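Local coordinates for protein oxidoreductase, iron/ascorbate family (PDB 3ON7) that probably acts as an iron(II)- and 2-oxoglutarate-dependent oxygenase, perhaps turning 2-oxoglutarate into ethene while oxidising L-arginine, at residues B[39-50]-B[99-109]; B[214-222]-B[260-270]. One frame throughout, in Å; residues are numbered along the deposited sequence.

Two contacts join different elements of one oxygenase chain, probably built on the double-stranded beta-helix (jelly-roll) fold. Contact 1 joins helix 37-51 to the turn and first residues of helix 103-126; contact 2 joins the short helix 216-221 to the turn and helix start at 260-270. They share no element, their centres stand 32 Å apart on opposite sides of the chain's centre, and neither is wholly buried. In contact 1 apolar side chains face the main sheet, while a Glu-Asn bond lies on the more exposed side; no other chain of the assembly touches it. In contact 2 the selenomethionine at Met217 packs against Leu260, Ala266 and Tyr269, a serine-glutamate bond supplies the polar part, and two other subunits adjoin the 260-270 side.

Contact 1: B[39-50]-B[99-109]; sequences LVERIYTEWQAF and PDSLRANILAY
Leu102 shows how one forked side chain can serve three neighbours. Its CB lies 4.0 Å from Trp47 CZ2; beyond CG the branches part, CD2 running alongside Glu46 to reach its CG at 3.5 Å, while CD1 sits over the face of the six-membered ring of Trp47, near the ring normal, in a CH-pi contact. CD1 also touches Phe50 CD1 at 4.0 Å.

Farther along, Asn105 enters as a knob among Leu39, Arg42, Ile43 and Glu46. Its ND2 donates to Glu46 OE2 at 2.8 Å with an N-H...O angle of 154°, approaching from above the carboxylate plane. Glu46 brings its acid there with CG lodged between backbone N and carbonyl carbon (chi1 59°) and an extended chain beyond. A water joins the same OE2 to Leu102 O and accepts from Trp47 NE1, so the carboxylate oxygen receives two donors. Past Asn105, Ile43 CD1 presses on Tyr109 CB at 3.4 Å.

The axes of segments 39-50 and 103-109 run at 134°, well short of antiparallel. The main sheet packs against them: Ile43 rests on Leu248 of strand 245-252, and Trp47 and Ile106 meet Ile154 of strand 151-157.

Contact 2: B[214-222]-B[260-270]; sequences IGDMLQEAS and LSERYTADSYL
Ala221 CA points its hydrogen at Leu260 O, a C-H...O contact of 3.2 Å, and a water lies 2.8 Å from both Ala221 O and Leu260 O, possibly serving other acceptors too. This close backbone approach joins helix 216-221, which follows strand 210-214 of the fold's main sheet, to an ST turn at Ser261 that leads into helix 266-277, started by a capping box of Thr265 and Ser268.

Met217, deposited as selenomethionine, reaches across in an extended chain. Its CG lies 3.7 Å from Leu260 CD1, SE meets Ala266 CB at 3.8 Å, and its flank slides past the ring of Tyr269. Beside it, Asp216 CB approaches Tyr269 OH, while the acid's oxygens turn to Ser228 and Arg273. Tyr269 places CD1 over the centre of the Tyr264 ring. Asp85 of a neighbouring subunit forms a salt bridge with Arg263.

Glu220 has CG anti to the backbone N (chi1 179°) and bends at chi2, which carries its carboxylate to the turn. There Ser261 OG accepts from Arg263 N and Tyr264 N and donates to the anti lone pair of Glu220 OE2 at 2.7 Å; the same oxygen lies at the edge of the Tyr264 ring, 3.4 Å from CD2.

Contact 1: B[39-50]-B[99-109]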
loop_
_atom_site.group_PDB
_atom_site.type_symbol
_atom_site.label_atom_id
_atom_site.label_comp_id
_atom_site.label_asym_id
_atom_site.label_seq_id
_atom_site.Cartn_x
_atom_site.Cartn_y
_atom_site.Cartn_z
ATOM N N LEU B 39 22.672 2.031 -29.562
ATOM C CA LEU B 39 22.266 2.392 -28.211
ATOM C C LEU B 39 21.612 1.171 -27.548
ATOM O O LEU B 39 21.979 0.792 -26.433
ATOM C CB LEU B 39 21.329 3.599 -28.202
ATOM C CG LEU B 39 20.806 4.063 -26.829
ATOM C CD1 LEU B 39 21.930 4.544 -25.877
ATOM C CD2 LEU B 39 19.777 5.155 -27.008
ATOM N N VAL B 40 20.690 0.528 -28.261
ATOM C CA VAL B 40 20.002 -0.649 -27.741
ATOM C C VAL B 40 20.987 -1.777 -27.412
ATOM O O VAL B 40 20.834 -2.447 -26.393
ATOM C CB VAL B 40 18.911 -1.130 -28.717
ATOM C CG1 VAL B 40 18.263 -2.411 -28.235
ATOM C CG2 VAL B 40 17.867 -0.054 -28.888
ATOM N N GLU B 41 22.008 -1.955 -28.255
ATOM C CA GLU B 41 23.034 -2.976 -28.036
ATOM C C GLU B 41 23.919 -2.595 -26.839
ATOM O O GLU B 41 24.316 -3.446 -26.064
ATOM C CB GLU B 41 23.920 -3.151 -29.298
ATOM C CG GLU B 41 23.222 -3.698 -30.547
ATOM C CD GLU B 41 23.972 -3.382 -31.895
ATOM O OE1 GLU B 41 25.160 -2.951 -31.870
ATOM O OE2 GLU B 41 23.360 -3.569 -32.983
ATOM N N ARG B 42 24.267 -1.318 -26.733
ATOM C CA ARG B 42 25.097 -0.815 -25.641
ATOM C C ARG B 42 24.368 -1.055 -24.298
ATOM O O ARG B 42 24.987 -1.432 -23.293
ATOM C CB ARG B 42 25.425 0.686 -25.859
ATOM C CG ARG B 42 26.921 1.035 -25.849
ATOM C CD ARG B 42 27.314 2.174 -26.824
ATOM N NE ARG B 42 26.724 3.473 -26.464
ATOM C CZ ARG B 42 25.949 4.234 -27.246
ATOM N NH1 ARG B 42 25.645 3.874 -28.492
ATOM N NH2 ARG B 42 25.480 5.390 -26.778
ATOM N N ILE B 43 23.054 -0.846 -24.305
ATOM C CA ILE B 43 22.209 -1.065 -23.144
ATOM C C ILE B 43 22.104 -2.550 -22.766
ATOM O O ILE B 43 22.251 -2.888 -21.588
ATOM C CB ILE B 43 20.817 -0.405 -23.351
ATOM C CG1 ILE B 43 20.944 1.111 -23.142
ATOM C CG2 ILE B 43 19.762 -0.941 -22.398
ATOM C CD1 ILE B 43 19.805 1.895 -23.720
ATOM N N TYR B 44 21.875 -3.427 -23.740
ATOM C CA TYR B 44 21.855 -4.865 -23.479
ATOM C C TYR B 44 23.155 -5.293 -22.818
ATOM O O TYR B 44 23.155 -6.028 -21.816
ATOM C CB TYR B 44 21.700 -5.663 -24.772
ATOM C CG TYR B 44 20.283 -6.013 -25.147
ATOM C CD1 TYR B 44 19.349 -5.025 -25.412
ATOM C CD2 TYR B 44 19.885 -7.329 -25.273
ATOM C CE1 TYR B 44 18.050 -5.343 -25.791
ATOM C CE2 TYR B 44 18.582 -7.652 -25.639
ATOM C CZ TYR B 44 17.673 -6.655 -25.895
ATOM O OH TYR B 44 16.377 -6.965 -26.251
ATOM N N THR B 45 24.262 -4.791 -23.361
ATOM C CA THR B 45 25.583 -5.161 -22.886
ATOM C C THR B 45 25.822 -4.725 -21.453
ATOM O O THR B 45 26.231 -5.533 -20.635
ATOM C CB THR B 45 26.701 -4.625 -23.820
ATOM O OG1 THR B 45 26.578 -5.257 -25.101
ATOM C CG2 THR B 45 28.090 -4.918 -23.258
ATOM N N GLU B 46 25.569 -3.467 -21.128
ATOM C CA GLU B 46 25.949 -2.998 -19.800
ATOM C C GLU B 46 24.972 -3.430 -18.705
ATOM O O GLU B 46 25.360 -3.537 -17.538
ATOM C CB GLU B 46 26.259 -1.491 -19.771
ATOM C CG GLU B 46 25.154 -0.554 -20.189
ATOM C CD GLU B 46 25.634 0.887 -20.365
ATOM O OE1 GLU B 46 26.863 1.125 -20.352
ATOM O OE2 GLU B 46 24.772 1.786 -20.505
ATOM N N TRP B 47 23.727 -3.727 -19.074
ATOM C CA TRP B 47 22.772 -4.236 -18.096
ATOM C C TRP B 47 22.996 -5.711 -17.848
ATOM O O TRP B 47 22.897 -6.175 -16.714
ATOM C CB TRP B 47 21.330 -3.937 -18.522
ATOM C CG TRP B 47 20.997 -2.541 -18.175
ATOM C CD1 TRP B 47 21.172 -1.442 -18.944
ATOM C CD2 TRP B 47 20.479 -2.080 -16.933
ATOM N NE1 TRP B 47 20.782 -0.318 -18.268
ATOM C CE2 TRP B 47 20.340 -0.688 -17.029
ATOM C CE3 TRP B 47 20.106 -2.708 -15.753
ATOM C CZ2 TRP B 47 19.839 0.079 -15.996
ATOM C CZ3 TRP B 47 19.620 -1.936 -14.721
ATOM C CH2 TRP B 47 19.489 -0.564 -14.849
ATOM N N GLN B 48 23.325 -6.452 -18.891
ATOM C CA GLN B 48 23.792 -7.819 -18.692
ATOM C C GLN B 48 24.939 -7.854 -17.679
ATOM O O GLN B 48 24.951 -8.662 -16.743
ATOM C CB GLN B 48 24.242 -8.444 -20.008
ATOM C CG GLN B 48 24.633 -9.908 -19.890
ATOM C CD GLN B 48 23.490 -10.780 -19.409
ATOM O OE1 GLN B 48 22.594 -11.104 -20.168
ATOM N NE2 GLN B 48 23.523 -11.157 -18.139
ATOM N N ALA B 49 25.896 -6.967 -17.879
ATOM C CA ALA B 49 27.007 -6.784 -16.933
ATOM C C ALA B 49 26.527 -6.487 -15.510
ATOM O O ALA B 49 26.992 -7.083 -14.542
ATOM C CB ALA B 49 27.929 -5.663 -17.431
ATOM N N PHE B 50 25.602 -5.557 -15.393
ATOM C CA PHE B 50 25.008 -5.217 -14.094
ATOM C C PHE B 50 24.468 -6.438 -13.371
ATOM O O PHE B 50 24.758 -6.624 -12.202
ATOM C CB PHE B 50 23.889 -4.193 -14.276
ATOM C CG PHE B 50 23.089 -3.944 -13.040
ATOM C CD1 PHE B 50 23.568 -3.110 -12.052
ATOM C CD2 PHE B 50 21.856 -4.551 -12.863
ATOM C CE1 PHE B 50 22.836 -2.880 -10.909
ATOM C CE2 PHE B 50 21.119 -4.332 -11.717
ATOM C CZ PHE B 50 21.607 -3.505 -10.739
ATOM N N PRO B 99 21.713 3.215 -11.140
ATOM C CA PRO B 99 23.152 3.249 -10.874
ATOM C C PRO B 99 23.837 4.285 -11.747
ATOM O O PRO B 99 23.508 4.389 -12.931
ATOM C CB PRO B 99 23.625 1.838 -11.263
ATOM C CG PRO B 99 22.427 1.011 -11.240
ATOM C CD PRO B 99 21.293 1.913 -11.664
ATOM N N ASP B 100 24.748 5.056 -11.161
ATOM C CA ASP B 100 25.411 6.159 -11.868
ATOM C C ASP B 100 25.959 5.762 -13.224
ATOM O O ASP B 100 25.788 6.509 -14.191
ATOM C CB ASP B 100 26.570 6.750 -11.040
ATOM C CG ASP B 100 26.087 7.637 -9.895
ATOM O OD1 ASP B 100 24.992 8.233 -10.008
ATOM O OD2 ASP B 100 26.813 7.749 -8.884
ATOM N N SER B 101 26.603 4.598 -13.304
ATOM C CA SER B 101 27.311 4.200 -14.553
ATOM C C SER B 101 26.342 3.913 -15.690
ATOM O O SER B 101 26.735 3.925 -16.850
ATOM C CB SER B 101 28.270 3.004 -14.324
ATOM O OG SER B 101 27.586 1.757 -14.256
ATOM N N LEU B 102 25.068 3.696 -15.363
ATOM C CA LEU B 102 24.073 3.288 -16.345
ATOM C C LEU B 102 23.046 4.375 -16.691
ATOM O O LEU B 102 22.314 4.225 -17.651
ATOM C CB LEU B 102 23.331 2.040 -15.838
ATOM C CG LEU B 102 24.084 0.737 -15.561
ATOM C CD1 LEU B 102 23.176 -0.280 -14.824
ATOM C CD2 LEU B 102 24.632 0.140 -16.835
ATOM N N ARG B 103 22.980 5.449 -15.909
ATOM C CA ARG B 103 21.943 6.488 -16.043
ATOM C C ARG B 103 21.844 7.154 -17.448
ATOM O O ARG B 103 20.753 7.256 -18.027
ATOM C CB ARG B 103 22.172 7.569 -14.971
ATOM C CG ARG B 103 21.165 8.749 -14.981
ATOM C CD ARG B 103 21.376 9.697 -13.790
ATOM N NE ARG B 103 21.049 9.056 -12.502
ATOM C CZ ARG B 103 19.883 9.162 -11.849
ATOM N NH1 ARG B 103 18.887 9.889 -12.340
ATOM N NH2 ARG B 103 19.701 8.517 -10.687
ATOM N N ALA B 104 22.972 7.596 -17.993
ATOM C CA ALA B 104 22.966 8.362 -19.243
ATOM C C ALA B 104 22.289 7.584 -20.357
ATOM O O ALA B 104 21.386 8.090 -21.005
ATOM C CB ALA B 104 24.371 8.746 -19.653
ATOM N N ASN B 105 22.716 6.351 -20.563
ATOM C CA ASN B 105 22.198 5.545 -21.652
ATOM C C ASN B 105 20.750 5.158 -21.445
ATOM O O ASN B 105 19.948 5.179 -22.389
ATOM C CB ASN B 105 23.063 4.296 -21.868
ATOM C CG ASN B 105 24.412 4.617 -22.544
ATOM O OD1 ASN B 105 24.589 5.688 -23.107
ATOM N ND2 ASN B 105 25.347 3.697 -22.472
ATOM N N ILE B 106 20.389 4.807 -20.218
ATOM C CA ILE B 106 19.052 4.296 -20.012
ATOM C C ILE B 106 18.036 5.429 -20.072
ATOM O O ILE B 106 16.972 5.239 -20.616
ATOM C CB ILE B 106 18.923 3.438 -18.723
ATOM C CG1 ILE B 106 17.773 2.447 -18.870
ATOM C CG2 ILE B 106 18.755 4.305 -17.475
ATOM C CD1 ILE B 106 17.796 1.651 -20.151
ATOM N N LEU B 107 18.383 6.613 -19.562
ATOM C CA LEU B 107 17.488 7.753 -19.696
ATOM C C LEU B 107 17.464 8.326 -21.137
ATOM O O LEU B 107 16.451 8.846 -21.564
ATOM C CB LEU B 107 17.813 8.850 -18.660
ATOM C CG LEU B 107 17.589 8.449 -17.194
ATOM C CD1 LEU B 107 17.853 9.607 -16.255
ATOM C CD2 LEU B 107 16.181 7.883 -16.970
ATOM N N ALA B 108 18.567 8.237 -21.872
ATOM C CA ALA B 108 18.551 8.601 -23.288
ATOM C C ALA B 108 17.616 7.649 -24.032
ATOM O O ALA B 108 16.834 8.076 -24.863
ATOM C CB ALA B 108 19.957 8.571 -23.889
ATOM N N TYR B 109 17.661 6.365 -23.702
ATOM C CA TYR B 109 16.748 5.412 -24.328
ATOM C C TYR B 109 15.283 5.698 -23.961
ATOM O O TYR B 109 14.421 5.736 -24.837
ATOM C CB TYR B 109 17.103 3.955 -24.004
ATOM C CG TYR B 109 16.060 3.016 -24.566
ATOM C CD1 TYR B 109 16.100 2.633 -25.891
ATOM C CD2 TYR B 109 15.001 2.548 -23.778
ATOM C CE1 TYR B 109 15.145 1.803 -26.425
ATOM C CE2 TYR B 109 14.029 1.721 -24.310
ATOM C CZ TYR B 109 14.109 1.355 -25.637
ATOM O OH TYR B 109 13.155 0.546 -26.196
HETATM O O HOH W 1 22.263 2.140 -19.447
#

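Contact 2: B[214-222]-B[260-270]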
loop_
_atom_site.group_PDB
_atom_site.type_symbol
_atom_site.label_atom_id
_atom_site.label_comp_id
_atom_site.label_asym_id
_atom_site.label_seq_id
_atom_site.Cartn_x
_atom_site.Cartn_y
_atom_site.Cartn_z
ATOM N N ILE B 214 -1.378 -2.456 -27.723
ATOM C CA ILE B 214 -2.457 -1.774 -27.014
ATOM C C ILE B 214 -2.578 -2.381 -25.624
ATOM O O ILE B 214 -2.463 -3.602 -25.483
ATOM C CB ILE B 214 -3.804 -2.048 -27.721
ATOM C CG1 ILE B 214 -3.789 -1.533 -29.158
ATOM C CG2 ILE B 214 -5.024 -1.454 -26.919
ATOM C CD1 ILE B 214 -3.567 -0.016 -29.320
ATOM N N GLY B 215 -2.819 -1.537 -24.620
ATOM C CA GLY B 215 -3.090 -1.979 -23.240
ATOM C C GLY B 215 -4.528 -1.653 -22.821
ATOM O O GLY B 215 -5.230 -0.889 -23.510
ATOM N N ASP B 216 -4.975 -2.239 -21.702
ATOM C CA ASP B 216 -6.383 -2.136 -21.285
ATOM C C ASP B 216 -6.923 -0.715 -21.237
ATOM O O ASP B 216 -8.085 -0.468 -21.579
ATOM C CB ASP B 216 -6.600 -2.765 -19.908
ATOM C CG ASP B 216 -6.531 -4.263 -19.950
ATOM O OD1 ASP B 216 -6.513 -4.790 -21.081
ATOM O OD2 ASP B 216 -6.476 -4.900 -18.869
HETATM N N MSE B 217 -6.098 0.222 -20.797
HETATM C CA MSE B 217 -6.557 1.600 -20.712
HETATM C C MSE B 217 -6.847 2.270 -22.075
HETATM O O MSE B 217 -7.730 3.116 -22.148
HETATM C CB MSE B 217 -5.615 2.424 -19.855
HETATM C CG MSE B 217 -5.825 2.182 -18.363
HETATM SE SE MSE B 217 -4.441 3.061 -17.370
HETATM C CE MSE B 217 -4.771 2.280 -15.636
ATOM N N LEU B 218 -6.157 1.876 -23.142
ATOM C CA LEU B 218 -6.477 2.376 -24.500
ATOM C C LEU B 218 -7.672 1.638 -25.103
ATOM O O LEU B 218 -8.445 2.230 -25.882
ATOM C CB LEU B 218 -5.253 2.302 -25.453
ATOM C CG LEU B 218 -5.396 2.953 -26.835
ATOM C CD1 LEU B 218 -5.927 4.382 -26.738
ATOM C CD2 LEU B 218 -4.045 2.951 -27.593
ATOM N N GLN B 219 -7.831 0.360 -24.743
ATOM C CA GLN B 219 -9.051 -0.359 -25.094
ATOM C C GLN B 219 -10.255 0.368 -24.515
ATOM O O GLN B 219 -11.247 0.615 -25.222
ATOM C CB GLN B 219 -9.027 -1.809 -24.633
ATOM C CG GLN B 219 -10.250 -2.597 -25.086
ATOM C CD GLN B 219 -10.226 -4.075 -24.697
ATOM O OE1 GLN B 219 -9.326 -4.815 -25.063
ATOM N NE2 GLN B 219 -11.260 -4.513 -23.998
ATOM N N GLU B 220 -10.163 0.723 -23.235
ATOM C CA GLU B 220 -11.234 1.449 -22.563
ATOM C C GLU B 220 -11.445 2.825 -23.186
ATOM O O GLU B 220 -12.582 3.224 -23.392
ATOM C CB GLU B 220 -10.919 1.605 -21.074
ATOM C CG GLU B 220 -11.969 2.367 -20.275
ATOM C CD GLU B 220 -13.310 1.649 -20.185
ATOM O OE1 GLU B 220 -13.399 0.420 -20.424
ATOM O OE2 GLU B 220 -14.283 2.321 -19.848
ATOM N N ALA B 221 -10.355 3.549 -23.477
ATOM C CA ALA B 221 -10.475 4.900 -24.031
ATOM C C ALA B 221 -11.109 4.915 -25.419
ATOM O O ALA B 221 -11.780 5.880 -25.780
ATOM C CB ALA B 221 -9.134 5.601 -24.065
ATOM N N SER B 222 -10.918 3.840 -26.171
ATOM C CA SER B 222 -11.378 3.744 -27.550
ATOM C C SER B 222 -12.602 2.855 -27.676
ATOM O O SER B 222 -12.943 2.431 -28.781
ATOM C CB SER B 222 -10.265 3.158 -28.415
ATOM O OG SER B 222 -10.029 1.813 -28.046
ATOM N N LEU B 260 -10.732 8.279 -19.025
ATOM C CA LEU B 260 -10.645 7.286 -20.096
ATOM C C LEU B 260 -11.969 7.126 -20.822
ATOM O O LEU B 260 -11.995 6.838 -22.007
ATOM C CB LEU B 260 -10.232 5.937 -19.535
ATOM C CG LEU B 260 -8.817 5.830 -18.972
ATOM C CD1 LEU B 260 -8.675 4.537 -18.152
ATOM C CD2 LEU B 260 -7.768 5.906 -20.088
ATOM N N SER B 261 -13.059 7.299 -20.082
ATOM C CA SER B 261 -14.399 7.048 -20.557
ATOM C C SER B 261 -15.369 7.668 -19.552
ATOM O O SER B 261 -14.937 8.303 -18.572
ATOM C CB SER B 261 -14.673 5.544 -20.654
ATOM O OG SER B 261 -14.837 4.968 -19.352
ATOM N N GLU B 262 -16.666 7.463 -19.789
ATOM C CA GLU B 262 -17.705 7.905 -18.876
ATOM C C GLU B 262 -17.616 7.178 -17.536
ATOM O O GLU B 262 -18.178 7.661 -16.552
ATOM C CB GLU B 262 -19.121 7.688 -19.474
ATOM C CG GLU B 262 -19.427 8.512 -20.744
ATOM C CD GLU B 262 -20.864 9.063 -20.827
ATOM O OE1 GLU B 262 -21.798 8.490 -20.205
ATOM O OE2 GLU B 262 -21.044 10.084 -21.536
ATOM N N ARG B 263 -16.928 6.033 -17.511
ATOM C CA ARG B 263 -16.900 5.131 -16.349
ATOM C C ARG B 263 -15.632 5.203 -15.510
ATOM O O ARG B 263 -15.688 4.966 -14.306
ATOM C CB ARG B 263 -17.088 3.675 -16.793
ATOM C CG ARG B 263 -18.471 3.339 -17.349
ATOM C CD ARG B 263 -18.520 1.908 -17.941
ATOM N NE ARG B 263 -18.071 0.881 -16.986
ATOM C CZ ARG B 263 -18.132 -0.441 -17.192
ATOM N NH1 ARG B 263 -18.639 -0.936 -18.326
ATOM N NH2 ARG B 263 -17.691 -1.279 -16.247
ATOM N N TYR B 264 -14.501 5.521 -16.137
ATOM C CA TYR B 264 -13.225 5.514 -15.449
ATOM C C TYR B 264 -12.263 6.645 -15.788
ATOM O O TYR B 264 -12.153 7.077 -16.930
ATOM C CB TYR B 264 -12.466 4.223 -15.788
ATOM C CG TYR B 264 -13.162 2.909 -15.501
ATOM C CD1 TYR B 264 -13.144 2.355 -14.224
ATOM C CD2 TYR B 264 -13.757 2.177 -16.523
ATOM C CE1 TYR B 264 -13.737 1.116 -13.974
ATOM C CE2 TYR B 264 -14.337 0.947 -16.289
ATOM C CZ TYR B 264 -14.329 0.418 -15.010
ATOM O OH TYR B 264 -14.929 -0.796 -14.762
ATOM N N THR B 265 -11.511 7.062 -14.777
ATOM C CA THR B 265 -10.205 7.675 -14.975
ATOM C C THR B 265 -9.153 6.559 -14.901
ATOM O O THR B 265 -9.462 5.417 -14.541
ATOM C CB THR B 265 -9.899 8.680 -13.875
ATOM O OG1 THR B 265 -9.953 8.002 -12.621
ATOM C CG2 THR B 265 -10.899 9.826 -13.882
ATOM N N ALA B 266 -7.907 6.868 -15.234
ATOM C CA ALA B 266 -6.854 5.837 -15.190
ATOM C C ALA B 266 -6.685 5.366 -13.735
ATOM O O ALA B 266 -6.550 4.167 -13.460
ATOM C CB ALA B 266 -5.548 6.366 -15.747
ATOM N N ASP B 267 -6.728 6.322 -12.816
ATOM C CA ASP B 267 -6.646 6.043 -11.394
ATOM C C ASP B 267 -7.805 5.153 -10.910
ATOM O O ASP B 267 -7.579 4.175 -10.230
ATOM C CB ASP B 267 -6.633 7.373 -10.630
ATOM C CG ASP B 267 -6.206 7.220 -9.171
ATOM O OD1 ASP B 267 -5.077 6.773 -8.891
ATOM O OD2 ASP B 267 -7.012 7.575 -8.299
ATOM N N SER B 268 -9.045 5.482 -11.256
ATOM C CA SER B 268 -10.174 4.679 -10.791
ATOM C C SER B 268 -10.204 3.335 -11.484
ATOM O O SER B 268 -10.746 2.378 -10.942
ATOM C CB SER B 268 -11.522 5.420 -10.970
ATOM O OG SER B 268 -11.922 5.473 -12.339
ATOM N N TYR B 269 -9.643 3.254 -12.687
ATOM C CA TYR B 269 -9.557 1.990 -13.394
ATOM C C TYR B 269 -8.588 1.055 -12.672
ATOM O O TYR B 269 -8.878 -0.118 -12.477
ATOM C CB TYR B 269 -9.098 2.207 -14.837
ATOM C CG TYR B 269 -9.191 0.974 -15.703
ATOM C CD1 TYR B 269 -10.367 0.638 -16.338
ATOM C CD2 TYR B 269 -8.105 0.137 -15.872
ATOM C CE1 TYR B 269 -10.453 -0.493 -17.139
ATOM C CE2 TYR B 269 -8.186 -0.993 -16.655
ATOM C CZ TYR B 269 -9.363 -1.309 -17.285
ATOM O OH TYR B 269 -9.443 -2.446 -18.072
ATOM N N LEU B 270 -7.442 1.576 -12.247
ATOM C CA LEU B 270 -6.481 0.762 -11.503
ATOM C C LEU B 270 -7.093 0.328 -10.144
ATOM O O LEU B 270 -7.063 -0.859 -9.785
ATOM C CB LEU B 270 -5.220 1.542 -11.267
ATOM C CG LEU B 270 -4.086 0.809 -10.551
ATOM C CD1 LEU B 270 -3.629 -0.387 -11.390
ATOM C CD2 LEU B 270 -2.938 1.826 -10.317
HETATM O O HOH W 2 -10.116 -2.198 -21.256
HETATM O O HOH W 3 -13.829 6.773 -24.140
#